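Local coordinates for acyl-coenzyme A oxidase 1 (Yarrowia lipolytica, PDB 5Y9D), which oxidises acyl-coenzyme A esters to (2E)-enoyl-coenzyme A with FAD as cofactor, passing the electrons to oxygen to give hydrogen peroxide in peroxisomal beta-oxidation, at residues V31-E36 against A334-Q339; L180-T185 against C219-I224; G231-V236 against Q280-R285. One frame throughout, in Å; residues are numbered along the deposited sequence.

Interaction 1 (V31-E36 against A334-Q339). With FAD (flavin-adenine dinucleotide), chain D.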
loop_
_atom_site.group_PDB
_atom_site.type_symbol
_atom_site.label_atom_id
_atom_site.label_comp_id
_atom_site.label_asym_id
_atom_site.label_seq_id
_atom_site.Cartn_x
_atom_site.Cartn_y
_atom_site.Cartn_z
ATOM N N VAL A 31 31.474 -8.686 -0.655
ATOM C CA VAL A 31 32.320 -9.209 -1.711
ATOM C C VAL A 31 31.517 -9.201 -2.992
ATOM O O VAL A 31 32.003 -8.741 -4.016
ATOM C CB VAL A 31 32.884 -10.609 -1.353
ATOM C CG1 VAL A 31 33.623 -11.210 -2.533
ATOM C CG2 VAL A 31 33.795 -10.501 -0.124
ATOM N N GLU A 32 30.269 -9.650 -2.913
ATOM C CA GLU A 32 29.368 -9.590 -4.074
ATOM C C GLU A 32 29.074 -8.197 -4.564
ATOM O O GLU A 32 29.030 -7.974 -5.764
ATOM C CB GLU A 32 28.053 -10.309 -3.798
ATOM C CG GLU A 32 28.194 -11.830 -3.850
ATOM C CD GLU A 32 28.723 -12.332 -5.187
ATOM O OE1 GLU A 32 28.321 -11.787 -6.257
ATOM O OE2 GLU A 32 29.553 -13.272 -5.167
ATOM N N MET A 33 28.865 -7.260 -3.648
ATOM C CA MET A 33 28.586 -5.886 -4.042
ATOM C C MET A 33 29.771 -5.235 -4.748
ATOM O O MET A 33 29.584 -4.465 -5.672
ATOM C CB MET A 33 28.138 -5.051 -2.842
ATOM C CG MET A 33 27.760 -3.598 -3.180
ATOM S SD MET A 33 26.230 -3.356 -4.130
ATOM C CE MET A 33 25.023 -3.922 -2.932
ATOM N N ALA A 34 30.987 -5.543 -4.329
ATOM C CA ALA A 34 32.186 -4.991 -4.969
ATOM C C ALA A 34 32.309 -5.524 -6.400
ATOM O O ALA A 34 32.709 -4.789 -7.309
ATOM C CB ALA A 34 33.442 -5.314 -4.150
ATOM N N LYS A 35 31.920 -6.775 -6.596
ATOM C CA LYS A 35 31.919 -7.415 -7.917
ATOM C C LYS A 35 30.883 -6.757 -8.792
ATOM O O LYS A 35 31.174 -6.379 -9.940
ATOM C CB LYS A 35 31.625 -8.927 -7.804
ATOM C CG LYS A 35 32.686 -9.680 -6.993
ATOM C CD LYS A 35 32.228 -11.042 -6.468
ATOM C CE LYS A 35 32.366 -12.149 -7.511
ATOM N NZ LYS A 35 33.799 -12.426 -7.824
ATOM N N GLU A 36 29.678 -6.593 -8.245
ATOM C CA GLU A 36 28.585 -5.989 -9.009
ATOM C C GLU A 36 28.991 -4.609 -9.432
ATOM O O GLU A 36 28.714 -4.206 -10.549
ATOM C CB GLU A 36 27.294 -5.859 -8.209
ATOM C CG GLU A 36 26.538 -7.130 -7.975
ATOM C CD GLU A 36 25.879 -7.721 -9.209
ATOM O OE1 GLU A 36 25.696 -7.040 -10.260
ATOM O OE2 GLU A 36 25.511 -8.916 -9.085
ATOM N N ALA A 334 18.948 -7.046 -3.631
ATOM C CA ALA A 334 18.739 -8.126 -4.618
ATOM C C ALA A 334 20.042 -8.691 -5.117
ATOM O O ALA A 334 20.160 -9.885 -5.402
ATOM C CB ALA A 334 17.939 -7.623 -5.828
ATOM N N CYS A 335 20.996 -7.807 -5.296
ATOM C CA CYS A 335 22.328 -8.187 -5.681
ATOM C C CYS A 335 23.103 -8.956 -4.607
ATOM O O CYS A 335 24.148 -9.495 -4.894
ATOM C CB CYS A 335 23.120 -6.947 -6.027
ATOM S SG CYS A 335 22.512 -6.083 -7.474
ATOM N N VAL A 336 22.641 -8.984 -3.369
ATOM C CA VAL A 336 23.388 -9.728 -2.357
ATOM C C VAL A 336 22.613 -10.893 -1.731
ATOM O O VAL A 336 23.203 -11.858 -1.304
ATOM C CB VAL A 336 23.965 -8.801 -1.265
ATOM C CG1 VAL A 336 25.061 -7.933 -1.854
ATOM C CG2 VAL A 336 22.893 -7.951 -0.588
ATOM N N ARG A 337 21.290 -10.817 -1.721
ATOM C CA ARG A 337 20.474 -11.870 -1.143
ATOM C C ARG A 337 20.482 -13.100 -2.050
ATOM O O ARG A 337 20.414 -12.976 -3.284
ATOM C CB ARG A 337 19.062 -11.331 -0.924
ATOM C CG ARG A 337 18.084 -12.319 -0.404
ATOM C CD ARG A 337 18.520 -12.920 0.896
ATOM N NE ARG A 337 17.383 -13.586 1.516
ATOM C CZ ARG A 337 17.315 -13.884 2.801
ATOM N NH1 ARG A 337 18.309 -13.576 3.593
ATOM N NH2 ARG A 337 16.226 -14.466 3.293
ATOM N N ARG A 338 20.643 -14.263 -1.442
ATOM C CA ARG A 338 20.603 -15.508 -2.168
ATOM C C ARG A 338 19.516 -16.404 -1.605
ATOM O O ARG A 338 19.434 -16.615 -0.422
ATOM C CB ARG A 338 21.948 -16.223 -2.099
ATOM C CG ARG A 338 23.133 -15.502 -2.712
ATOM C CD ARG A 338 24.395 -16.244 -2.328
ATOM N NE ARG A 338 25.633 -15.635 -2.778
ATOM C CZ ARG A 338 26.084 -15.703 -4.015
ATOM N NH1 ARG A 338 25.391 -16.328 -4.937
ATOM N NH2 ARG A 338 27.218 -15.134 -4.338
ATOM N N GLN A 339 18.653 -16.906 -2.464
ATOM C CA GLN A 339 17.709 -17.930 -2.073
ATOM C C GLN A 339 17.546 -18.961 -3.179
ATOM O O GLN A 339 17.223 -18.605 -4.292
ATOM C CB GLN A 339 16.380 -17.292 -1.678
ATOM C CG GLN A 339 15.655 -17.984 -0.550
ATOM C CD GLN A 339 16.315 -17.867 0.800
ATOM O OE1 GLN A 339 17.415 -17.380 0.939
ATOM N NE2 GLN A 339 15.633 -18.339 1.802
HETATM P PA FAD D . 13.347 -14.722 0.751
HETATM O O1A FAD D . 14.791 -14.429 0.802
HETATM O O2A FAD D . 12.862 -16.098 0.664
HETATM O O5B FAD D . 12.801 -13.905 -0.469
HETATM C C5B FAD D . 13.388 -12.682 -0.860
HETATM C C4B FAD D . 12.740 -12.184 -2.133
HETATM O O4B FAD D . 13.288 -12.870 -3.250
HETATM C C3B FAD D . 11.248 -12.437 -2.126
HETATM O O3B FAD D . 10.582 -11.285 -2.605
HETATM C C2B FAD D . 11.049 -13.589 -3.077
HETATM O O2B FAD D . 9.889 -13.443 -3.881
HETATM C C1B FAD D . 12.280 -13.582 -3.950
HETATM N N9A FAD D . 12.637 -14.986 -4.225
HETATM C C8A FAD D . 13.037 -15.896 -3.342
HETATM N N7A FAD D . 13.254 -17.075 -3.943
HETATM C C5A FAD D . 12.976 -16.931 -5.241
HETATM C C6A FAD D . 12.982 -17.774 -6.456
HETATM N N6A FAD D . 13.348 -19.058 -6.409
HETATM N N1A FAD D . 12.614 -17.229 -7.617
HETATM C C2A FAD D . 12.251 -15.958 -7.689
HETATM N N3A FAD D . 12.224 -15.144 -6.641
HETATM C C4A FAD D . 12.565 -15.552 -5.414
HETATM N N1 FAD D . 9.554 -17.373 10.763
HETATM C C2 FAD D . 9.483 -18.317 11.698
HETATM O O2 FAD D . 10.100 -19.358 11.520
HETATM N N3 FAD D . 8.789 -18.178 12.809
HETATM C C4 FAD D . 8.102 -17.087 13.055
HETATM O O4 FAD D . 7.470 -16.995 14.096
HETATM C C4X FAD D . 8.115 -15.996 12.082
HETATM N N5 FAD D . 7.437 -14.868 12.275
HETATM C C5X FAD D . 7.479 -13.896 11.365
HETATM C C6 FAD D . 6.780 -12.743 11.610
HETATM C C7 FAD D . 6.805 -11.729 10.698
HETATM C C7M FAD D . 6.032 -10.479 10.968
HETATM C C8 FAD D . 7.586 -11.880 9.457
HETATM C C8M FAD D . 7.608 -10.762 8.464
HETATM C C9 FAD D . 8.287 -13.038 9.202
HETATM C C9A FAD D . 8.262 -14.052 10.125
HETATM N N10 FAD D . 8.965 -15.234 9.898
HETATM C C10 FAD D . 8.908 -16.215 10.879
HETATM C "C1'" FAD D . 9.765 -15.429 8.698
HETATM C "C2'" FAD D . 8.935 -15.442 7.441
HETATM O "O2'" FAD D . 8.433 -16.751 7.312
HETATM C "C3'" FAD D . 9.818 -15.128 6.251
HETATM O "O3'" FAD D . 9.804 -13.730 6.063
HETATM C "C4'" FAD D . 9.362 -15.790 4.961
HETATM O "O4'" FAD D . 8.955 -17.129 5.212
HETATM C "C5'" FAD D . 10.484 -15.866 3.953
HETATM O "O5'" FAD D . 11.014 -14.582 3.732
HETATM P P FAD D . 12.529 -14.405 3.440
HETATM O O1P FAD D . 12.990 -13.275 4.230
HETATM O O2P FAD D . 13.174 -15.708 3.579
HETATM O O3P FAD D . 12.579 -13.982 1.927
#

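Interaction 2 (L180-T185 against C219-I224)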
loop_
_atom_site.group_PDB
_atom_site.type_symbol
_atom_site.label_atom_id
_atom_site.label_comp_id
_atom_site.label_asym_id
_atom_site.label_seq_id
_atom_site.Cartn_x
_atom_site.Cartn_y
_atom_site.Cartn_z
ATOM N N LEU A 180 -17.651 24.742 0.092
ATOM C CA LEU A 180 -17.199 25.039 1.448
ATOM C C LEU A 180 -18.283 25.781 2.169
ATOM O O LEU A 180 -18.936 26.644 1.606
ATOM C CB LEU A 180 -15.940 25.925 1.432
ATOM C CG LEU A 180 -14.664 25.257 1.011
ATOM C CD1 LEU A 180 -13.541 26.263 0.913
ATOM C CD2 LEU A 180 -14.310 24.188 2.003
ATOM N N GLU A 181 -18.425 25.497 3.438
ATOM C CA GLU A 181 -19.574 25.949 4.162
ATOM C C GLU A 181 -19.223 27.051 5.148
ATOM O O GLU A 181 -20.090 27.793 5.568
ATOM C CB GLU A 181 -20.257 24.755 4.836
ATOM C CG GLU A 181 -21.146 23.906 3.938
ATOM C CD GLU A 181 -21.901 22.829 4.734
ATOM O OE1 GLU A 181 -21.278 21.848 5.242
ATOM O OE2 GLU A 181 -23.139 22.958 4.894
ATOM N N THR A 182 -17.962 27.188 5.502
ATOM C CA THR A 182 -17.507 28.304 6.343
ATOM C C THR A 182 -17.767 29.637 5.681
ATOM O O THR A 182 -17.468 29.795 4.516
ATOM C CB THR A 182 -16.000 28.245 6.559
ATOM O OG1 THR A 182 -15.675 27.114 7.368
ATOM C CG2 THR A 182 -15.516 29.500 7.247
ATOM N N THR A 183 -18.253 30.624 6.432
ATOM C CA THR A 183 -18.609 31.909 5.830
ATOM C C THR A 183 -17.737 33.051 6.247
ATOM O O THR A 183 -17.311 33.122 7.394
ATOM C CB THR A 183 -20.044 32.348 6.213
ATOM O OG1 THR A 183 -20.112 32.654 7.619
ATOM C CG2 THR A 183 -21.102 31.295 5.800
ATOM N N ALA A 184 -17.595 34.006 5.334
ATOM C CA ALA A 184 -16.980 35.299 5.603
ATOM C C ALA A 184 -17.941 36.406 5.183
ATOM O O ALA A 184 -17.953 36.825 4.009
ATOM C CB ALA A 184 -15.692 35.442 4.820
ATOM N N THR A 185 -18.723 36.905 6.134
ATOM C CA THR A 185 -19.779 37.825 5.795
ATOM C C THR A 185 -19.386 39.225 6.234
ATOM O O THR A 185 -18.971 39.434 7.369
ATOM C CB THR A 185 -21.171 37.382 6.308
ATOM O OG1 THR A 185 -21.931 38.523 6.694
ATOM C CG2 THR A 185 -21.091 36.448 7.469
ATOM N N CYS A 219 -7.491 31.300 5.565
ATOM C CA CYS A 219 -8.703 30.508 5.717
ATOM C C CYS A 219 -9.616 30.732 4.517
ATOM O O CYS A 219 -9.814 31.861 4.106
ATOM C CB CYS A 219 -9.369 30.912 7.020
ATOM S SG CYS A 219 -11.135 30.600 7.106
ATOM N N PHE A 220 -10.122 29.664 3.921
ATOM C CA PHE A 220 -10.960 29.807 2.729
ATOM C C PHE A 220 -12.432 29.762 3.154
ATOM O O PHE A 220 -12.814 28.905 3.931
ATOM C CB PHE A 220 -10.663 28.733 1.693
ATOM C CG PHE A 220 -9.312 28.862 1.059
ATOM C CD1 PHE A 220 -8.154 28.528 1.774
ATOM C CD2 PHE A 220 -9.181 29.300 -0.247
ATOM C CE1 PHE A 220 -6.898 28.637 1.195
ATOM C CE2 PHE A 220 -7.934 29.417 -0.830
ATOM C CZ PHE A 220 -6.785 29.072 -0.114
ATOM N N ALA A 221 -13.245 30.681 2.640
ATOM C CA ALA A 221 -14.632 30.814 3.062
ATOM C C ALA A 221 -15.484 31.500 1.996
ATOM O O ALA A 221 -14.974 32.205 1.115
ATOM C CB ALA A 221 -14.693 31.623 4.351
ATOM N N LYS A 222 -16.791 31.329 2.114
ATOM C CA LYS A 222 -17.724 31.997 1.226
ATOM C C LYS A 222 -17.864 33.433 1.643
ATOM O O LYS A 222 -18.231 33.742 2.781
ATOM C CB LYS A 222 -19.076 31.297 1.218
ATOM C CG LYS A 222 -19.018 29.936 0.565
ATOM C CD LYS A 222 -18.404 30.056 -0.825
ATOM C CE LYS A 222 -18.537 28.786 -1.629
ATOM N NZ LYS A 222 -19.955 28.326 -1.639
ATOM N N LEU A 223 -17.522 34.308 0.704
ATOM C CA LEU A 223 -17.583 35.747 0.893
ATOM C C LEU A 223 -19.038 36.178 0.804
ATOM O O LEU A 223 -19.649 36.093 -0.278
ATOM C CB LEU A 223 -16.791 36.389 -0.228
ATOM C CG LEU A 223 -16.908 37.885 -0.391
ATOM C CD1 LEU A 223 -16.361 38.515 0.868
ATOM C CD2 LEU A 223 -16.111 38.280 -1.629
ATOM N N ILE A 224 -19.618 36.609 1.928
ATOM C CA ILE A 224 -21.012 37.016 1.896
ATOM C C ILE A 224 -21.124 38.516 2.096
ATOM O O ILE A 224 -20.665 39.024 3.084
ATOM C CB ILE A 224 -21.911 36.285 2.913
ATOM C CG1 ILE A 224 -21.541 34.808 3.077
ATOM C CG2 ILE A 224 -23.367 36.386 2.479
ATOM C CD1 ILE A 224 -21.610 33.975 1.821
#

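Interaction 3 (G231-V236 against Q280-R285)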
loop_
_atom_site.group_PDB
_atom_site.type_symbol
_atom_site.label_atom_id
_atom_site.label_comp_id
_atom_site.label_asym_id
_atom_site.label_seq_id
_atom_site.Cartn_x
_atom_site.Cartn_y
_atom_site.Cartn_z
ATOM N N GLY A 231 -18.767 33.571 -3.697
ATOM C CA GLY A 231 -17.850 32.459 -3.847
ATOM C C GLY A 231 -16.722 32.372 -2.830
ATOM O O GLY A 231 -16.598 33.165 -1.900
ATOM N N THR A 232 -15.851 31.404 -3.054
ATOM C CA THR A 232 -14.760 31.109 -2.150
ATOM C C THR A 232 -13.577 32.052 -2.299
ATOM O O THR A 232 -13.006 32.184 -3.358
ATOM C CB THR A 232 -14.279 29.676 -2.369
ATOM O OG1 THR A 232 -15.367 28.789 -2.160
ATOM C CG2 THR A 232 -13.177 29.331 -1.411
ATOM N N ARG A 233 -13.193 32.643 -1.184
ATOM C CA ARG A 233 -12.235 33.718 -1.118
ATOM C C ARG A 233 -11.211 33.452 -0.007
ATOM O O ARG A 233 -11.352 32.514 0.740
ATOM C CB ARG A 233 -12.961 35.032 -0.899
ATOM C CG ARG A 233 -13.090 35.927 -2.114
ATOM C CD ARG A 233 -12.952 35.218 -3.441
ATOM N NE ARG A 233 -13.893 35.747 -4.412
ATOM C CZ ARG A 233 -14.309 35.098 -5.492
ATOM N NH1 ARG A 233 -13.863 33.887 -5.762
ATOM N NH2 ARG A 233 -15.175 35.665 -6.307
ATOM N N ASN A 234 -10.157 34.252 0.044
ATOM C CA ASN A 234 -9.017 34.053 0.924
ATOM C C ASN A 234 -8.895 35.060 2.053
ATOM O O ASN A 234 -8.815 36.226 1.786
ATOM C CB ASN A 234 -7.772 34.241 0.074
ATOM C CG ASN A 234 -7.146 32.952 -0.319
ATOM O OD1 ASN A 234 -7.467 31.928 0.238
ATOM N ND2 ASN A 234 -6.249 32.990 -1.273
ATOM N N PHE A 235 -8.804 34.636 3.305
ATOM C CA PHE A 235 -8.624 35.627 4.383
ATOM C C PHE A 235 -7.539 35.194 5.350
ATOM O O PHE A 235 -7.414 34.020 5.635
ATOM C CB PHE A 235 -9.934 35.846 5.152
ATOM C CG PHE A 235 -11.150 35.930 4.268
ATOM C CD1 PHE A 235 -11.681 34.795 3.675
ATOM C CD2 PHE A 235 -11.766 37.156 4.024
ATOM C CE1 PHE A 235 -12.788 34.883 2.829
ATOM C CE2 PHE A 235 -12.887 37.258 3.200
ATOM C CZ PHE A 235 -13.407 36.119 2.596
ATOM N N VAL A 236 -6.749 36.140 5.837
ATOM C CA VAL A 236 -5.861 35.883 6.939
ATOM C C VAL A 236 -6.604 36.066 8.256
ATOM O O VAL A 236 -7.142 37.150 8.527
ATOM C CB VAL A 236 -4.657 36.826 6.971
ATOM C CG1 VAL A 236 -3.772 36.497 8.182
ATOM C CG2 VAL A 236 -3.862 36.722 5.675
ATOM N N GLN A 280 -9.182 44.340 5.222
ATOM C CA GLN A 280 -7.877 44.259 4.548
ATOM C C GLN A 280 -7.139 42.913 4.706
ATOM O O GLN A 280 -6.090 42.719 4.126
ATOM C CB GLN A 280 -6.968 45.379 5.051
ATOM C CG GLN A 280 -7.401 46.782 4.650
ATOM C CD GLN A 280 -8.348 47.451 5.651
ATOM O OE1 GLN A 280 -9.035 46.798 6.447
ATOM N NE2 GLN A 280 -8.392 48.774 5.599
ATOM N N ASN A 281 -7.697 42.006 5.493
ATOM C CA ASN A 281 -7.140 40.680 5.695
ATOM C C ASN A 281 -7.526 39.760 4.578
ATOM O O ASN A 281 -6.890 38.740 4.356
ATOM C CB ASN A 281 -7.641 40.079 7.026
ATOM C CG ASN A 281 -6.837 40.558 8.218
ATOM O OD1 ASN A 281 -6.684 39.838 9.179
ATOM N ND2 ASN A 281 -6.273 41.758 8.134
ATOM N N MET A 282 -8.611 40.086 3.906
ATOM C CA MET A 282 -8.997 39.349 2.724
ATOM C C MET A 282 -7.938 39.690 1.727
ATOM O O MET A 282 -7.503 40.825 1.658
ATOM C CB MET A 282 -10.360 39.802 2.227
ATOM C CG MET A 282 -10.503 39.726 0.745
ATOM S SD MET A 282 -12.225 39.819 0.257
ATOM C CE MET A 282 -12.164 39.214 -1.427
ATOM N N LEU A 283 -7.515 38.714 0.958
ATOM C CA LEU A 283 -6.400 38.904 0.049
ATOM C C LEU A 283 -6.960 39.343 -1.310
ATOM O O LEU A 283 -7.811 38.667 -1.860
ATOM C CB LEU A 283 -5.579 37.614 -0.014
ATOM C CG LEU A 283 -4.942 37.206 1.337
ATOM C CD1 LEU A 283 -4.432 35.772 1.335
ATOM C CD2 LEU A 283 -3.832 38.161 1.677
ATOM N N MET A 284 -6.502 40.493 -1.819
ATOM C CA MET A 284 -7.246 41.235 -2.840
ATOM C C MET A 284 -6.462 41.541 -4.105
ATOM O O MET A 284 -6.663 42.578 -4.735
ATOM C CB MET A 284 -7.775 42.559 -2.253
ATOM C CG MET A 284 -8.817 42.404 -1.166
ATOM S SD MET A 284 -9.830 43.871 -0.892
ATOM C CE MET A 284 -10.578 43.480 0.683
ATOM N N ARG A 285 -5.578 40.646 -4.500
ATOM C CA ARG A 285 -4.831 40.851 -5.720
ATOM C C ARG A 285 -5.802 40.825 -6.912
ATOM O O ARG A 285 -5.734 41.677 -7.806
ATOM C CB ARG A 285 -3.745 39.792 -5.849
ATOM C CG ARG A 285 -2.622 40.171 -6.785
ATOM C CD ARG A 285 -1.522 39.136 -6.782
ATOM N NE ARG A 285 -0.464 39.509 -7.717
ATOM C CZ ARG A 285 0.665 40.148 -7.406
ATOM N NH1 ARG A 285 1.547 40.426 -8.365
ATOM N NH2 ARG A 285 0.934 40.518 -6.162
#

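Interaction 1 (V31-E36 against A334-Q339)
Glu-32 and Arg-338 form a salt bridge in which the carboxylate and guanidinium planes stand 79° apart. OE2 of Glu-32 lies 3.1 Å from NH2 of Arg-338, at the edge of the guanidinium and in its plane. The side chains cross at about a right angle. Arg-338 stays extended from CG to NE, which carries its charge across to the helix. NE of Arg-338 makes a second salt bridge to Asp-28, and NH1 a hydrogen bond to O of Glu-348. Lys-350 forms salt bridges to OE1 of Glu-32 and OE2 of Glu-36 and a hydrogen bond to O of Cys-335, so one ammonium group ties both segments; it would probably help keep the two carboxylates ionised.

CG of Glu-36 rests 3.9 Å from CB of Cys-335. CE of Met-33 touches CG1 of Val-336 at 4.2 Å. Met-33 reaches it because CG is anti to the backbone N (chi1 -177°) and the chain then bends twice.

Arg-337 turns to the FAD pyrophosphate. It hydrogen-bonds one oxygen twice: NE of Arg-337 donates to FAD O1A at 2.8 Å and NH2 to the same atom at 2.9 Å. A weak bond of 3.3 Å runs from NH2 of Arg-337 to FAD O2P. NH1 of Arg-337 hydrogen-bonds to Leu-171 O of the second subunit, and FAD bonds to Thr-169 of that subunit, so the subunits share the cofactor site.

The contact places helix 28-38 behind the FAD-pocket loop between helices 306-334 and 355-391. Helix 640-646 packs alongside, with Ile-641 on Met-33, Glu-36 and Cys-335.

Interaction 2 (L180-T185 against C219-I224)
Ala-184 N gives the shortest polar bond here, 2.6 Å to Lys-222 O with an N-H...O angle of 168°. It belongs to a parallel beta ladder in the mixed sheet of the acyl-CoA dehydrogenase-type middle domain. Ala-184 bonds to residues on both sides of Leu-223, its bridge partner, as parallel strands do. Its O accepts Ile-224 N at 2.7 Å, with the donor 42° out of the carbonyl plane. In the third bond, 2.9 Å from Lys-222 N to Thr-182 O, the donor lies in the carbonyl plane. The short strand segments are strongly twisted, with axes 42° apart.

Lys-222 lies on the same face as Thr-183, Thr-185 and Ile-224. Its chain bends at chi2 and chi4, and its CG passes 3.5 Å from Leu-180 O. The ammonium group goes on to Lys-178 O.

Thr-182 divides its two branches. CG2, anti to the backbone N, packs against the methyl of Ala-221 at 3.7 Å. OG1 bonds to Glu-170. Leu-180 lays CD1 on CB of Phe-220, whose side chain meets Phe-166 and comes within about 6 Å of a bound FAD, so this strand lies beside the cofactor.

Ala-184 and Leu-223 occupy the other face, where Ile-195 and Phe-235 pack on Ala-184 and Phe-193 on Leu-223. At the far end the CB atoms of Thr-185 and Ile-224 sit 3.6 Å apart.

Interaction 3 (G231-V236 against Q280-R285)
Strand residues 231-236 and the loop 280-285 meet at a single beta bridge between Phe-235 and Met-282, whose CA atoms are 4.1 Å apart. Two backbone bonds flank this pair. Leu-283 N donates to Asn-234 O at 2.9 Å, and Val-236 N to Asn-281 O at 3.0 Å, the latter nearly straight at 171°. The bridge adds the loop to strand 228-238, a strand of the mixed sheet of the acyl-CoA dehydrogenase-type middle domain that pairs with strand 216-225.

Met-282 makes a Met-aromatic contact with Phe-235. SD lies 5.0 Å from the ring centroid of Phe-235 and 52° off the normal, an oblique approach. CB of Met-282 is closer, 3.5 Å from CD2 of the ring. Phe-193 meets this ring edge-to-face.

The chain of Met-282, extended beyond CG, runs side by side with Arg-233 and points the same way. Its CE rests 3.5 Å from CG of Arg-233. The guanidinium folds back, and NH1 of Arg-233 bonds to Thr-232 O at 3.1 Å. A serine in place of Arg-233 would probably leave the Met-282 methyl freer to turn and Thr-232 O without this N-H.

Gln-147 of helix 145-153 binds Met-282 O and Met-284 N, which ties the loop to that helix. Leu-283 spreads its two methyls over the strand: CD1 touches CB of Asn-234, and CD2 lies 4.2 Å from CG2 of Val-236.

From the N terminus, helix 28-38 comes first and meets its partner, the loop after helix 306-334, some 300 residues later. Interaction 1 therefore closes a long loop that contains both other contacts. Within it, interaction 2 closes a short loop of 33 residues, where strand 216-225 pairs with strand 183-187. Interaction 3 opens only afterwards, on strand 228-238, and closes on the loop after strand 275-278. These two are in series and do not cross. They touch through the sheet, where Cys-219 N is 2.7 Å from Phe-235 O. Interaction 1 lies across the chain's centre, about 44 Å from interaction 2 and about 47 Å from interaction 3 by nearest atoms, and joins a helix to a loop.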